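PDB 1TUO: putative phosphomannomutase from Thermus thermophilus, which probably interconverts sugar phosphates by moving the phosphoryl group between positions, as a magnesium-dependent member of the phosphohexose mutase family. Local coordinates for residues K227-T232 with G256-G261; T294-R299 with Y442-S447; E424-L429 with R452-E457. All blocks are in the same frame, centred on the assembly; numbering follows the deposited sequence.

Contact 1. Residues K227-T232 with G256-G261; sequences KNLGVT and GVVLPG
L229, T232 and V258 make this buried contact, where the start of helix 230-236 packs against the face of strand 255-259. The touching is apolar. V258 points toward the helix, and its CG2 methyl does most of the work: CD1 of L229 lies 4.0 Å from V258 CG2, and CG2 of T232 lies 3.9 Å from the same methyl. The two partners reach it from directions roughly at right angles to each other. L229 and V258 run past one another in opposite senses and touch methyl to methyl, whereas the threonine comes slantwise across the valine. L229 itself occupies the N-cap position of the helix and also touches A247 and F264, so its branch is wedged over three neighbouring strands.

The polar atoms of this region are engaged on other sides. T232 divides its side chain: with CG2 anti to the backbone N, the methyl is turned to V258, while OG1 lies beside that N and is hydrogen-bonded to D183 OD1. Just ahead of the helix, N228 is tied by its side-chain amide to N221 N and E223 O.

Backbone bonds fix the strand. V258 pairs with A245 and G256 with A247, both on strand 244-248, and the turn joining these two strands carries the Asp-Gly-Asp-x-Asp-Arg sequence that binds magnesium in this family. The methyls thus supply the contact between helix and strand in domain II, while the T232 hydroxyl is satisfied by D183 and the strand by its backbone pairing.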
loop_
_atom_site.group_PDB
_atom_site.type_symbol
_atom_site.label_atom_id
_atom_site.label_comp_id
_atom_site.label_asym_id
_atom_site.label_seq_id
_atom_site.Cartn_x
_atom_site.Cartn_y
_atom_site.Cartn_z
ATOM N N LYS A 227 12.299 11.779 -3.319
ATOM C CA LYS A 227 12.138 12.687 -4.459
ATOM C C LYS A 227 10.805 13.422 -4.518
ATOM O O LYS A 227 10.700 14.483 -5.136
ATOM C CB LYS A 227 12.377 11.956 -5.786
ATOM C CG LYS A 227 11.399 10.844 -6.107
ATOM C CD LYS A 227 11.474 10.464 -7.589
ATOM C CE LYS A 227 10.994 11.614 -8.476
ATOM N NZ LYS A 227 11.071 11.313 -9.938
ATOM N N ASN A 228 9.787 12.876 -3.862
ATOM C CA ASN A 228 8.475 13.511 -3.861
ATOM C C ASN A 228 8.119 14.119 -2.508
ATOM O O ASN A 228 7.026 14.661 -2.333
ATOM C CB ASN A 228 7.405 12.487 -4.253
ATOM C CG ASN A 228 7.671 11.865 -5.607
ATOM O OD1 ASN A 228 7.752 12.567 -6.617
ATOM N ND2 ASN A 228 7.811 10.542 -5.639
ATOM N N LEU A 229 9.053 14.054 -1.563
ATOM C CA LEU A 229 8.815 14.556 -0.217
ATOM C C LEU A 229 9.626 15.786 0.198
ATOM O O LEU A 229 9.747 16.073 1.389
ATOM C CB LEU A 229 9.069 13.425 0.786
ATOM C CG LEU A 229 8.110 12.237 0.692
ATOM C CD1 LEU A 229 8.583 11.120 1.600
ATOM C CD2 LEU A 229 6.706 12.687 1.065
ATOM N N GLY A 230 10.162 16.516 -0.775
ATOM C CA GLY A 230 10.949 17.701 -0.463
ATOM C C GLY A 230 10.330 18.629 0.571
ATOM O O GLY A 230 10.977 18.995 1.557
ATOM N N VAL A 231 9.077 19.014 0.353
ATOM C CA VAL A 231 8.389 19.916 1.272
ATOM C C VAL A 231 8.306 19.370 2.694
ATOM O O VAL A 231 8.475 20.111 3.661
ATOM C CB VAL A 231 6.960 20.233 0.780
ATOM C CG1 VAL A 231 6.254 21.135 1.775
ATOM C CG2 VAL A 231 7.022 20.908 -0.584
ATOM N N THR A 232 8.055 18.072 2.814
ATOM C CA THR A 232 7.943 17.430 4.119
ATOM C C THR A 232 9.300 17.260 4.791
ATOM O O THR A 232 9.418 17.408 6.006
ATOM C CB THR A 232 7.244 16.067 3.979
ATOM O OG1 THR A 232 5.949 16.277 3.403
ATOM C CG2 THR A 232 7.083 15.388 5.337
ATOM N N GLY A 256 4.982 6.520 3.783
ATOM C CA GLY A 256 6.405 6.784 3.855
ATOM C C GLY A 256 6.562 7.609 5.121
ATOM O O GLY A 256 5.619 8.291 5.532
ATOM N N VAL A 257 7.729 7.557 5.748
ATOM C CA VAL A 257 7.940 8.296 6.987
ATOM C C VAL A 257 9.126 9.260 6.938
ATOM O O VAL A 257 10.170 8.946 6.366
ATOM C CB VAL A 257 8.155 7.313 8.166
ATOM C CG1 VAL A 257 8.547 8.066 9.427
ATOM C CG2 VAL A 257 6.878 6.511 8.412
ATOM N N VAL A 258 8.956 10.432 7.539
ATOM C CA VAL A 258 10.034 11.419 7.608
ATOM C C VAL A 258 10.229 11.791 9.071
ATOM O O VAL A 258 9.280 12.173 9.764
ATOM C CB VAL A 258 9.722 12.688 6.794
ATOM C CG1 VAL A 258 10.862 13.699 6.952
ATOM C CG2 VAL A 258 9.555 12.327 5.321
ATOM N N LEU A 259 11.466 11.672 9.539
ATOM C CA LEU A 259 11.783 11.959 10.930
ATOM C C LEU A 259 12.447 13.315 11.106
ATOM O O LEU A 259 12.912 13.921 10.139
ATOM C CB LEU A 259 12.699 10.863 11.482
ATOM C CG LEU A 259 12.196 9.417 11.387
ATOM C CD1 LEU A 259 13.262 8.476 11.929
ATOM C CD2 LEU A 259 10.897 9.259 12.169
ATOM N N PRO A 260 12.483 13.815 12.351
ATOM C CA PRO A 260 13.103 15.106 12.650
ATOM C C PRO A 260 14.490 15.155 12.034
ATOM O O PRO A 260 15.226 14.167 12.072
ATOM C CB PRO A 260 13.136 15.116 14.171
ATOM C CG PRO A 260 11.860 14.421 14.513
ATOM C CD PRO A 260 11.857 13.243 13.557
ATOM N N GLY A 261 14.841 16.301 11.463
ATOM C CA GLY A 261 16.135 16.436 10.826
ATOM C C GLY A 261 15.983 16.138 9.348
ATOM O O GLY A 261 16.949 16.176 8.582
#

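Contact 2. Residues T294-R299 with Y442-S447; sequences TWLLDR and YVEAQS
T294 and E444 bring the two backbones nearest, their CA atoms 7.0 Å apart, where the turn leading into helix 296-304 faces strand 440-445. E444 points straight across, its chain extended, and presents its carboxylate to that turn. T294 OG1 donates to E444 OE2 at 2.5 Å, meeting the syn lone pair. The same hydroxyl oxygen accepts from L296 N at 2.9 Å, so one hydroxyl both caps L296 N and grips the glutamate. H381 ND1 is a further partner of E444 OE2.

The other oxygen serves W295. Its backbone N donates to E444 OE1 at 3.0 Å, while E444 OE1 sits over one face of the indole; ring and carboxylate planes are only 24° apart. OE1 is modelled too close to a neighbouring atom, so the details at this oxygen are less certain. A first torsion of 49° puts W295 CG between its own backbone N and carbonyl carbon, which brings that face to OE1. L296 adds a light touch, its CD1 3.7 Å from E444 OE2.

A buried carboxylate received by a hydroxyl, a main-chain N-H and a histidine nitrogen just ahead of a helix would probably be stabilised as an anion. Here it joins domain III to the C-terminal domain, an interface belonging to the four-domain architecture of the phosphohexose mutases.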
loop_
_atom_site.group_PDB
_atom_site.type_symbol
_atom_site.label_atom_id
_atom_site.label_comp_id
_atom_site.label_asym_id
_atom_site.label_seq_id
_atom_site.Cartn_x
_atom_site.Cartn_y
_atom_site.Cartn_z
ATOM N N THR A 294 13.560 -6.427 3.126
ATOM C CA THR A 294 14.776 -6.588 3.921
ATOM C C THR A 294 14.894 -7.942 4.603
ATOM O O THR A 294 13.902 -8.480 5.097
ATOM C CB THR A 294 14.852 -5.521 5.030
ATOM O OG1 THR A 294 15.992 -5.773 5.861
ATOM C CG2 THR A 294 13.590 -5.565 5.896
ATOM N N TRP A 295 16.106 -8.486 4.647
ATOM C CA TRP A 295 16.296 -9.763 5.316
ATOM C C TRP A 295 16.363 -9.575 6.826
ATOM O O TRP A 295 16.556 -10.540 7.564
ATOM C CB TRP A 295 17.556 -10.480 4.820
ATOM C CG TRP A 295 18.791 -9.647 4.782
ATOM C CD1 TRP A 295 19.016 -8.464 5.428
ATOM C CD2 TRP A 295 19.990 -9.951 4.067
ATOM N NE1 TRP A 295 20.288 -8.010 5.156
ATOM C CE2 TRP A 295 20.907 -8.907 4.323
ATOM C CE3 TRP A 295 20.382 -11.008 3.234
ATOM C CZ2 TRP A 295 22.190 -8.889 3.775
ATOM C CZ3 TRP A 295 21.658 -10.991 2.690
ATOM C CH2 TRP A 295 22.546 -9.938 2.963
ATOM N N LEU A 296 16.219 -8.336 7.294
ATOM C CA LEU A 296 16.236 -8.104 8.731
ATOM C C LEU A 296 14.962 -8.713 9.309
ATOM O O LEU A 296 14.924 -9.100 10.472
ATOM C CB LEU A 296 16.293 -6.606 9.062
ATOM C CG LEU A 296 17.664 -6.029 9.445
ATOM C CD1 LEU A 296 18.545 -5.922 8.205
ATOM C CD2 LEU A 296 17.485 -4.652 10.081
ATOM N N LEU A 297 13.910 -8.800 8.499
ATOM C CA LEU A 297 12.669 -9.385 9.004
ATOM C C LEU A 297 12.895 -10.874 9.264
ATOM O O LEU A 297 12.482 -11.403 10.304
ATOM C CB LEU A 297 11.519 -9.195 8.010
ATOM C CG LEU A 297 10.156 -9.717 8.482
ATOM C CD1 LEU A 297 9.784 -9.079 9.817
ATOM C CD2 LEU A 297 9.106 -9.402 7.431
ATOM N N ASP A 298 13.557 -11.550 8.324
ATOM C CA ASP A 298 13.850 -12.977 8.474
ATOM C C ASP A 298 14.683 -13.186 9.737
ATOM O O ASP A 298 14.407 -14.085 10.534
ATOM C CB ASP A 298 14.653 -13.506 7.278
ATOM C CG ASP A 298 13.999 -13.200 5.948
ATOM O OD1 ASP A 298 13.735 -14.152 5.186
ATOM O OD2 ASP A 298 13.759 -12.009 5.661
ATOM N N ARG A 299 15.705 -12.349 9.909
ATOM C CA ARG A 299 16.585 -12.442 11.074
ATOM C C ARG A 299 15.819 -12.178 12.367
ATOM O O ARG A 299 16.014 -12.876 13.364
ATOM C CB ARG A 299 17.758 -11.453 10.941
ATOM C CG ARG A 299 18.713 -11.409 12.147
ATOM C CD ARG A 299 19.346 -12.768 12.445
ATOM N NE ARG A 299 20.353 -13.159 11.460
ATOM C CZ ARG A 299 21.591 -12.674 11.408
ATOM N NH1 ARG A 299 21.997 -11.766 12.290
ATOM N NH2 ARG A 299 22.432 -13.103 10.472
ATOM N N TYR A 442 17.358 -3.888 -6.931
ATOM C CA TYR A 442 17.114 -3.620 -5.517
ATOM C C TYR A 442 18.363 -4.053 -4.767
ATOM O O TYR A 442 18.866 -5.154 -4.986
ATOM C CB TYR A 442 15.931 -4.444 -4.989
ATOM C CG TYR A 442 14.682 -4.419 -5.841
ATOM C CD1 TYR A 442 14.657 -5.030 -7.094
ATOM C CD2 TYR A 442 13.510 -3.816 -5.379
ATOM C CE1 TYR A 442 13.501 -5.048 -7.864
ATOM C CE2 TYR A 442 12.348 -3.830 -6.142
ATOM C CZ TYR A 442 12.352 -4.449 -7.384
ATOM O OH TYR A 442 11.205 -4.478 -8.141
ATOM N N VAL A 443 18.868 -3.197 -3.886
ATOM C CA VAL A 443 20.061 -3.543 -3.135
ATOM C C VAL A 443 19.953 -3.241 -1.654
ATOM O O VAL A 443 19.510 -2.161 -1.254
ATOM C CB VAL A 443 21.324 -2.800 -3.671
ATOM C CG1 VAL A 443 22.513 -3.061 -2.758
ATOM C CG2 VAL A 443 21.655 -3.278 -5.083
ATOM N N GLU A 444 20.340 -4.226 -0.848
ATOM C CA GLU A 444 20.387 -4.065 0.593
ATOM C C GLU A 444 21.799 -4.441 1.017
ATOM O O GLU A 444 22.342 -5.463 0.581
ATOM C CB GLU A 444 19.389 -4.976 1.316
ATOM C CG GLU A 444 19.562 -4.891 2.827
ATOM C CD GLU A 444 18.449 -5.554 3.605
ATOM O OE1 GLU A 444 18.008 -6.650 3.197
ATOM O OE2 GLU A 444 18.033 -4.981 4.635
ATOM N N ALA A 445 22.400 -3.602 1.856
ATOM C CA ALA A 445 23.747 -3.846 2.355
ATOM C C ALA A 445 23.897 -3.189 3.723
ATOM O O ALA A 445 22.978 -2.521 4.200
ATOM C CB ALA A 445 24.784 -3.294 1.375
ATOM N N GLN A 446 25.059 -3.367 4.340
ATOM C CA GLN A 446 25.317 -2.824 5.668
ATOM C C GLN A 446 25.462 -1.305 5.751
ATOM O O GLN A 446 25.231 -0.720 6.807
ATOM C CB GLN A 446 26.563 -3.483 6.261
ATOM C CG GLN A 446 26.468 -3.764 7.755
ATOM C CD GLN A 446 25.498 -4.893 8.086
ATOM O OE1 GLN A 446 25.304 -5.239 9.254
ATOM N NE2 GLN A 446 24.888 -5.474 7.057
ATOM N N SER A 447 25.836 -0.662 4.649
ATOM C CA SER A 447 26.007 0.789 4.653
ATOM C C SER A 447 25.504 1.406 3.358
ATOM O O SER A 447 25.385 0.717 2.343
ATOM C CB SER A 447 27.484 1.140 4.819
ATOM O OG SER A 447 28.218 0.721 3.680
#

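Contact 3. Residues E424-L429 with R452-E457; sequences EEAWVL and RALLEE
L454 reaches from helix 448-459 onto the sheet and touches A426 and V428 with a single methyl. CD1 of L454 is 4.0 Å from A426 CB and 4.3 Å from V428 CG2. A426 and V428 flank W427, so both point toward the helix while W427 points away. L454 holds CG beside its backbone N (chi1 -75°) and continues nearly extended through chi2, which delivers CD1 to the strand. V428 and L454 are the nearest pair of CA atoms, 7.7 Å apart.

L408, from a loop, lies against both L454 and A426, closing around the same apolar patch. Next to L454, L455 turns its end to I441 and V443 of strand 440-445 and to L386 of strand 382-386. Helix 448-459 packed on one face of the antiparallel sheet is part of the C-terminal domain, an alpha/beta unit assigned to the TBP-like clan.

Farther out, strand 426-431 is held in place by its neighbours: V428 pairs with W421 through the backbone, W427 with E444 and L429 with Y442. On the sheet face turned away from the helix, the W427 ring is in cation-pi contact with K420. Along the helix, R452 NE makes a salt bridge to E456 OE2 at 2.9 Å, one turn on, with the oxygen lying in the guanidinium plane.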
loop_
_atom_site.group_PDB
_atom_site.type_symbol
_atom_site.label_atom_id
_atom_site.label_comp_id
_atom_site.label_asym_id
_atom_site.label_seq_id
_atom_site.Cartn_x
_atom_site.Cartn_y
_atom_site.Cartn_z
ATOM N N GLU A 424 27.397 -12.177 1.796
ATOM C CA GLU A 424 27.436 -12.135 3.243
ATOM C C GLU A 424 27.158 -10.673 3.577
ATOM O O GLU A 424 27.915 -9.786 3.179
ATOM C CB GLU A 424 28.822 -12.538 3.753
ATOM C CG GLU A 424 28.965 -12.523 5.267
ATOM C CD GLU A 424 28.158 -13.616 5.949
ATOM O OE1 GLU A 424 28.159 -13.663 7.197
ATOM O OE2 GLU A 424 27.526 -14.428 5.239
ATOM N N GLU A 425 26.054 -10.421 4.273
ATOM C CA GLU A 425 25.685 -9.062 4.665
ATOM C C GLU A 425 25.199 -8.155 3.525
ATOM O O GLU A 425 25.022 -6.954 3.722
ATOM C CB GLU A 425 26.864 -8.394 5.383
ATOM C CG GLU A 425 27.339 -9.146 6.620
ATOM C CD GLU A 425 28.562 -8.509 7.258
ATOM O OE1 GLU A 425 28.505 -7.303 7.581
ATOM O OE2 GLU A 425 29.576 -9.214 7.437
ATOM N N ALA A 426 24.979 -8.720 2.340
ATOM C CA ALA A 426 24.494 -7.932 1.208
ATOM C C ALA A 426 23.703 -8.776 0.205
ATOM O O ALA A 426 23.966 -9.966 0.032
ATOM C CB ALA A 426 25.658 -7.244 0.507
ATOM N N TRP A 427 22.730 -8.146 -0.447
ATOM C CA TRP A 427 21.902 -8.815 -1.441
ATOM C C TRP A 427 21.612 -7.874 -2.605
ATOM O O TRP A 427 21.368 -6.680 -2.414
ATOM C CB TRP A 427 20.586 -9.310 -0.796
ATOM C CG TRP A 427 19.303 -8.819 -1.453
ATOM C CD1 TRP A 427 18.991 -8.851 -2.787
ATOM C CD2 TRP A 427 18.175 -8.222 -0.799
ATOM N NE1 TRP A 427 17.751 -8.306 -3.001
ATOM C CE2 TRP A 427 17.224 -7.913 -1.800
ATOM C CE3 TRP A 427 17.872 -7.917 0.536
ATOM C CZ2 TRP A 427 15.996 -7.314 -1.510
ATOM C CZ3 TRP A 427 16.648 -7.320 0.823
ATOM C CH2 TRP A 427 15.728 -7.026 -0.197
ATOM N N VAL A 428 21.644 -8.425 -3.813
ATOM C CA VAL A 428 21.370 -7.662 -5.022
ATOM C C VAL A 428 20.324 -8.407 -5.839
ATOM O O VAL A 428 20.542 -9.549 -6.246
ATOM C CB VAL A 428 22.636 -7.492 -5.879
ATOM C CG1 VAL A 428 22.314 -6.670 -7.113
ATOM C CG2 VAL A 428 23.730 -6.826 -5.056
ATOM N N LEU A 429 19.194 -7.751 -6.080
ATOM C CA LEU A 429 18.098 -8.353 -6.825
ATOM C C LEU A 429 17.828 -7.670 -8.158
ATOM O O LEU A 429 17.653 -6.452 -8.214
ATOM C CB LEU A 429 16.820 -8.317 -5.980
ATOM C CG LEU A 429 15.501 -8.733 -6.645
ATOM C CD1 LEU A 429 15.534 -10.223 -6.963
ATOM C CD2 LEU A 429 14.336 -8.415 -5.716
ATOM N N ARG A 452 25.565 1.904 -2.643
ATOM C CA ARG A 452 25.876 2.660 -3.855
ATOM C C ARG A 452 26.935 1.975 -4.718
ATOM O O ARG A 452 26.811 1.942 -5.946
ATOM C CB ARG A 452 26.330 4.085 -3.506
ATOM C CG ARG A 452 26.738 4.931 -4.719
ATOM C CD ARG A 452 25.608 5.064 -5.744
ATOM N NE ARG A 452 25.997 5.862 -6.912
ATOM C CZ ARG A 452 26.183 7.180 -6.900
ATOM N NH1 ARG A 452 26.015 7.873 -5.781
ATOM N NH2 ARG A 452 26.554 7.807 -8.011
ATOM N N ALA A 453 27.970 1.425 -4.086
ATOM C CA ALA A 453 29.028 0.739 -4.825
ATOM C C ALA A 453 28.437 -0.472 -5.555
ATOM O O ALA A 453 28.683 -0.683 -6.744
ATOM C CB ALA A 453 30.137 0.289 -3.872
ATOM N N LEU A 454 27.641 -1.262 -4.840
ATOM C CA LEU A 454 27.017 -2.436 -5.442
ATOM C C LEU A 454 26.191 -2.076 -6.666
ATOM O O LEU A 454 26.273 -2.746 -7.696
ATOM C CB LEU A 454 26.128 -3.149 -4.422
ATOM C CG LEU A 454 26.889 -3.945 -3.366
ATOM C CD1 LEU A 454 25.933 -4.421 -2.281
ATOM C CD2 LEU A 454 27.583 -5.123 -4.033
ATOM N N LEU A 455 25.388 -1.025 -6.552
ATOM C CA LEU A 455 24.557 -0.594 -7.665
ATOM C C LEU A 455 25.418 -0.163 -8.844
ATOM O O LEU A 455 25.079 -0.427 -9.995
ATOM C CB LEU A 455 23.639 0.553 -7.235
ATOM C CG LEU A 455 22.418 0.162 -6.394
ATOM C CD1 LEU A 455 21.728 1.398 -5.851
ATOM C CD2 LEU A 455 21.458 -0.646 -7.252
ATOM N N GLU A 456 26.537 0.496 -8.558
ATOM C CA GLU A 456 27.433 0.946 -9.620
ATOM C C GLU A 456 28.064 -0.218 -10.380
ATOM O O GLU A 456 28.224 -0.155 -11.598
ATOM C CB GLU A 456 28.541 1.835 -9.043
ATOM C CG GLU A 456 28.091 3.232 -8.629
ATOM C CD GLU A 456 27.592 4.058 -9.802
ATOM O OE1 GLU A 456 28.134 3.897 -10.917
ATOM O OE2 GLU A 456 26.668 4.878 -9.606
ATOM N N GLU A 457 28.433 -1.276 -9.664
ATOM C CA GLU A 457 29.048 -2.434 -10.303
ATOM C C GLU A 457 27.980 -3.330 -10.933
ATOM O O GLU A 457 28.190 -3.906 -12.000
ATOM C CB GLU A 457 29.858 -3.244 -9.287
ATOM C CG GLU A 457 30.946 -2.466 -8.549
ATOM C CD GLU A 457 32.072 -1.990 -9.455
ATOM O OE1 GLU A 457 33.099 -1.528 -8.917
ATOM O OE2 GLU A 457 31.933 -2.072 -10.694
#

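In the fold
From the N terminus, the chain first passes through domain I. In domain II, contact 1 then closes a short loop of 23 residues and is complete before the others begin. Contact 2 opens in domain III and spans 142 residues to the C-terminal domain. Contact 3 starts within that span and ends beyond it, so the two cross. They also touch: strands 426-431 and 440-445 are antiparallel neighbours, and W295 of contact 2 packs on the backbone of E425 and A426 in contact 3. The partly unmodelled connection between these strands has the sequence of the family's phosphate-binding loop. Contact 3 thus joins helix to sheet inside the C-terminal domain, and contact 2 fastens that sheet to domain III.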